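PDB 1C7O: cystalysin from Treponema denticola, which belongs to the aminotransferase class I and II family of pyridoxal-phosphate-dependent proteins and holds a bound PPG group in this model. Local coordinates for residues 92-97 and 247-252. Sequence-based numbering, arbitrary orientation.
With PPG ((2E,3E)-4-(2-aminoethoxy)-2-[({3-hydroxy-2-methyl-5-[(phosphonooxy)methyl]pyridin-4-yl}methyl)imino]but-3-enoic acid), chain I.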
ATOM      1  N   ILE A  92      14.261 -11.267  -0.716  1.00 22.62           N
ATOM      2  CA  ILE A  92      13.445 -10.133  -0.307  1.00 22.26           C
ATOM      3  C   ILE A  92      12.275  -9.772  -1.207  1.00 23.56           C
ATOM      4  O   ILE A  92      12.458  -9.405  -2.362  1.00 26.17           O
ATOM      5  CB  ILE A  92      14.314  -8.872  -0.145  1.00 20.63           C
ATOM      6  CG1 ILE A  92      15.539  -9.183   0.704  1.00 18.92           C
ATOM      7  CG2 ILE A  92      13.514  -7.778   0.527  1.00 20.55           C
ATOM      8  CD1 ILE A  92      16.546  -8.062   0.716  1.00 23.18           C
ATOM      9  N   ILE A  93      11.072  -9.865  -0.660  1.00 21.93           N
ATOM     10  CA  ILE A  93       9.870  -9.518  -1.388  1.00 22.16           C
ATOM     11  C   ILE A  93       9.180  -8.432  -0.577  1.00 23.29           C
ATOM     12  O   ILE A  93       8.958  -8.586   0.628  1.00 25.14           O
ATOM     13  CB  ILE A  93       8.928 -10.723  -1.524  1.00 22.01           C
ATOM     14  CG1 ILE A  93       9.608 -11.823  -2.335  1.00 21.99           C
ATOM     15  CG2 ILE A  93       7.622 -10.282  -2.162  1.00 20.56           C
ATOM     16  CD1 ILE A  93      10.054 -11.387  -3.729  1.00 20.59           C
ATOM     17  N   ASN A  94       8.838  -7.329  -1.225  1.00 23.12           N
ATOM     18  CA  ASN A  94       8.200  -6.243  -0.508  1.00 22.49           C
ATOM     19  C   ASN A  94       6.690  -6.197  -0.624  1.00 21.72           C
ATOM     20  O   ASN A  94       6.115  -6.579  -1.644  1.00 21.83           O
ATOM     21  CB  ASN A  94       8.799  -4.918  -0.954  1.00 21.20           C
ATOM     22  CG  ASN A  94      10.282  -4.856  -0.707  1.00 22.72           C
ATOM     23  OD1 ASN A  94      11.077  -4.890  -1.639  1.00 23.02           O
ATOM     24  ND2 ASN A  94      10.666  -4.781   0.563  1.00 25.40           N
ATOM     25  N   THR A  95       6.063  -5.727   0.449  1.00 20.65           N
ATOM     26  CA  THR A  95       4.618  -5.587   0.532  1.00 20.26           C
ATOM     27  C   THR A  95       4.366  -4.343   1.376  1.00 20.06           C
ATOM     28  O   THR A  95       5.249  -3.910   2.123  1.00 17.98           O
ATOM     29  CB  THR A  95       3.964  -6.803   1.229  1.00 19.73           C
ATOM     30  OG1 THR A  95       4.407  -6.872   2.590  1.00 21.62           O
ATOM     31  CG2 THR A  95       4.343  -8.088   0.522  1.00 19.03           C
ATOM     32  N   ALA A  96       3.171  -3.770   1.253  1.00 20.30           N
ATOM     33  CA  ALA A  96       2.819  -2.575   2.008  1.00 21.21           C
ATOM     34  C   ALA A  96       2.842  -2.848   3.504  1.00 22.49           C
ATOM     35  O   ALA A  96       3.379  -2.052   4.274  1.00 26.57           O
ATOM     36  CB  ALA A  96       1.460  -2.080   1.599  1.00 20.69           C
ATOM     37  N   GLY A  97       2.259  -3.966   3.914  1.00 20.75           N
ATOM     38  CA  GLY A  97       2.244  -4.311   5.325  1.00 21.04           C
ATOM     39  C   GLY A  97       2.454  -5.793   5.589  1.00 21.66           C
ATOM     40  O   GLY A  97       2.431  -6.613   4.661  1.00 21.49           O
ATOM     41  N   MET A 247       6.290  -0.203   4.463  1.00 40.36           N
ATOM     42  CA  MET A 247       7.300  -0.948   3.731  1.00 38.20           C
ATOM     43  C   MET A 247       7.712  -2.192   4.480  1.00 37.01           C
ATOM     44  O   MET A 247       8.389  -2.112   5.495  1.00 39.03           O
ATOM     45  CB  MET A 247       8.536  -0.100   3.458  1.00 37.50           C
ATOM     46  CG  MET A 247       9.521  -0.806   2.532  1.00 36.84           C
ATOM     47  SD  MET A 247       8.664  -1.498   1.088  1.00 38.49           S
ATOM     48  CE  MET A 247       8.532  -0.041   0.051  1.00 36.78           C
ATOM     49  N   SER A 248       7.297  -3.345   3.975  1.00 34.51           N
ATOM     50  CA  SER A 248       7.644  -4.606   4.608  1.00 31.93           C
ATOM     51  C   SER A 248       8.701  -5.339   3.800  1.00 30.54           C
ATOM     52  O   SER A 248       8.850  -5.106   2.598  1.00 29.82           O
ATOM     53  CB  SER A 248       6.409  -5.500   4.742  1.00 32.59           C
ATOM     54  OG  SER A 248       5.474  -4.955   5.650  1.00 33.54           O
ATOM     55  N   ASN A 249       9.438  -6.218   4.475  1.00 28.19           N
ATOM     56  CA  ASN A 249      10.470  -7.021   3.829  1.00 26.13           C
ATOM     57  C   ASN A 249      10.184  -8.485   4.148  1.00 25.14           C
ATOM     58  O   ASN A 249      10.672  -9.015   5.143  1.00 25.56           O
ATOM     59  CB  ASN A 249      11.861  -6.632   4.341  1.00 24.29           C
ATOM     60  CG  ASN A 249      12.248  -5.212   3.971  1.00 24.26           C
ATOM     61  OD1 ASN A 249      12.297  -4.854   2.790  1.00 25.92           O
ATOM     62  ND2 ASN A 249      12.527  -4.393   4.980  1.00 23.12           N
ATOM     63  N   ILE A 250       9.372  -9.133   3.318  1.00 23.57           N
ATOM     64  CA  ILE A 250       9.041 -10.533   3.544  1.00 23.91           C
ATOM     65  C   ILE A 250      10.184 -11.361   2.980  1.00 23.97           C
ATOM     66  O   ILE A 250      10.489 -11.278   1.792  1.00 25.16           O
ATOM     67  CB  ILE A 250       7.722 -10.932   2.842  1.00 24.51           C
ATOM     68  CG1 ILE A 250       6.671  -9.831   3.020  1.00 23.32           C
ATOM     69  CG2 ILE A 250       7.195 -12.233   3.436  1.00 24.37           C
ATOM     70  CD1 ILE A 250       6.379  -9.481   4.461  1.00 20.51           C
ATOM     71  N   ILE A 251      10.821 -12.145   3.843  1.00 23.35           N
ATOM     72  CA  ILE A 251      11.958 -12.974   3.457  1.00 22.36           C
ATOM     73  C   ILE A 251      11.510 -14.394   3.140  1.00 22.27           C
ATOM     74  O   ILE A 251      10.913 -15.069   3.982  1.00 23.81           O
ATOM     75  CB  ILE A 251      13.022 -13.002   4.581  1.00 21.13           C
ATOM     76  CG1 ILE A 251      13.348 -11.569   5.029  1.00 20.69           C
ATOM     77  CG2 ILE A 251      14.279 -13.729   4.101  1.00 19.02           C
ATOM     78  CD1 ILE A 251      13.755 -10.620   3.898  1.00 20.52           C
ATOM     79  N   ILE A 252      11.807 -14.837   1.921  1.00 21.89           N
ATOM     80  CA  ILE A 252      11.427 -16.165   1.448  1.00 22.33           C
ATOM     81  C   ILE A 252      12.589 -16.809   0.688  1.00 24.27           C
ATOM     82  O   ILE A 252      12.938 -16.367  -0.414  1.00 25.45           O
ATOM     83  CB  ILE A 252      10.208 -16.070   0.498  1.00 21.89           C
ATOM     84  CG1 ILE A 252       9.051 -15.357   1.204  1.00 22.55           C
ATOM     85  CG2 ILE A 252       9.799 -17.456   0.030  1.00 23.91           C
ATOM     86  CD1 ILE A 252       7.766 -15.309   0.399  1.00 21.73           C
TER
HETATM   87  N1  PPG I1500       1.985  -8.530  13.193  1.00 35.52           N
HETATM   88  C2  PPG I1500       1.999  -8.465  14.579  1.00 36.15           C
HETATM   89  C2A PPG I1500       2.332  -9.742  15.278  1.00 35.08           C
HETATM   90  C3  PPG I1500       1.729  -7.159  15.195  1.00 37.22           C
HETATM   91  O3  PPG I1500       1.751  -7.206  16.575  1.00 38.68           O
HETATM   92  C4  PPG I1500       1.471  -6.032  14.398  1.00 38.19           C
HETATM   93  C4A PPG I1500       1.012  -4.748  15.095  1.00 41.10           C
HETATM   94  C5  PPG I1500       1.476  -6.229  12.893  1.00 37.45           C
HETATM   95  C6  PPG I1500       1.739  -7.490  12.370  1.00 35.32           C
HETATM   96  C5A PPG I1500       1.114  -5.053  11.904  1.00 35.86           C
HETATM   97  OP4 PPG I1500       2.011  -5.009  10.777  1.00 35.94           O
HETATM   98  P   PPG I1500       1.688  -4.041   9.523  1.00 35.82           P
HETATM   99  OP1 PPG I1500       0.454  -4.583   8.907  1.00 33.45           O
HETATM  100  OP2 PPG I1500       2.914  -4.111   8.596  1.00 34.77           O
HETATM  101  OP3 PPG I1500       1.562  -2.674  10.081  1.00 37.69           O
HETATM  102  N4A PPG I1500      -0.412  -4.762  15.344  1.00 42.11           N
HETATM  103  CAI PPG I1500      -0.999  -3.650  16.113  1.00 40.37           C
HETATM  104  CBC PPG I1500      -1.349  -3.883  17.553  1.00 37.29           C
HETATM  105  O2B PPG I1500      -1.950  -2.889  18.332  1.00 35.68           O
HETATM  106  O3B PPG I1500      -1.077  -5.038  18.097  1.00 35.50           O
HETATM  107  CBI PPG I1500      -1.155  -2.355  15.509  1.00 44.44           C
HETATM  108  CGI PPG I1500      -2.438  -1.877  15.130  1.00 47.89           C
HETATM  109  OET PPG I1500      -3.230  -2.506  14.084  1.00 50.57           O
HETATM  110  CEI PPG I1500      -4.361  -1.557  13.800  1.00 51.27           C
HETATM  111  CFI PPG I1500      -3.805  -0.235  13.226  1.00 50.86           C
HETATM  112  NI  PPG I1500      -4.825   0.741  13.003  1.00 50.78           N
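Strand 92-95 is an outermost strand of the mixed seven-stranded sheet of the aminotransferase class I and II fold. It pairs antiparallel with strand 248-252, which on its other side bonds to strand 230-234. Ile-93 and Ile-250 form a hydrogen-bonded pair, with Ile-93 N to Ile-250 O at 2.9 Å and Ile-250 N to Ile-93 O at 2.8 Å. Nearer the bound PPG, Ser-248 N bonds to Thr-95 O at 2.8 Å.

Asn-94 adds a side-chain link. Its CG lies anti to its own carbonyl carbon (chi1 -59°), and the amide reaches across to the second strand. ND2 gives a nearly straight bond to Ser-248 O at 2.7 Å, with the oxygen close to the amide plane. ND2 also makes a weak, bent bond to Asn-249 OD1; the two amide planes are 73° apart. The stronger partner of the Asn-249 side chain is Tyr-71, whose OH hydrogen-bonds to OD1 from helix 69-83. On the same face, Ile-92 CG1 packs alongside Ile-251 CD1 at 3.9 Å.

On the other face, Thr-95 OG1 bonds to Gly-97 O at 2.9 Å, from above the carbonyl plane. Gly-97 is the N-cap of helix 98-109, and its CA lies 3.3 Å from PPG OP2. Val-98 N and Val-99 N hydrogen-bond to PPG. Backbone and Asn-94 side-chain hydrogen bonds therefore tie the edge strand to its neighbour just before the turn into this helix start, consistent with phosphate binding there.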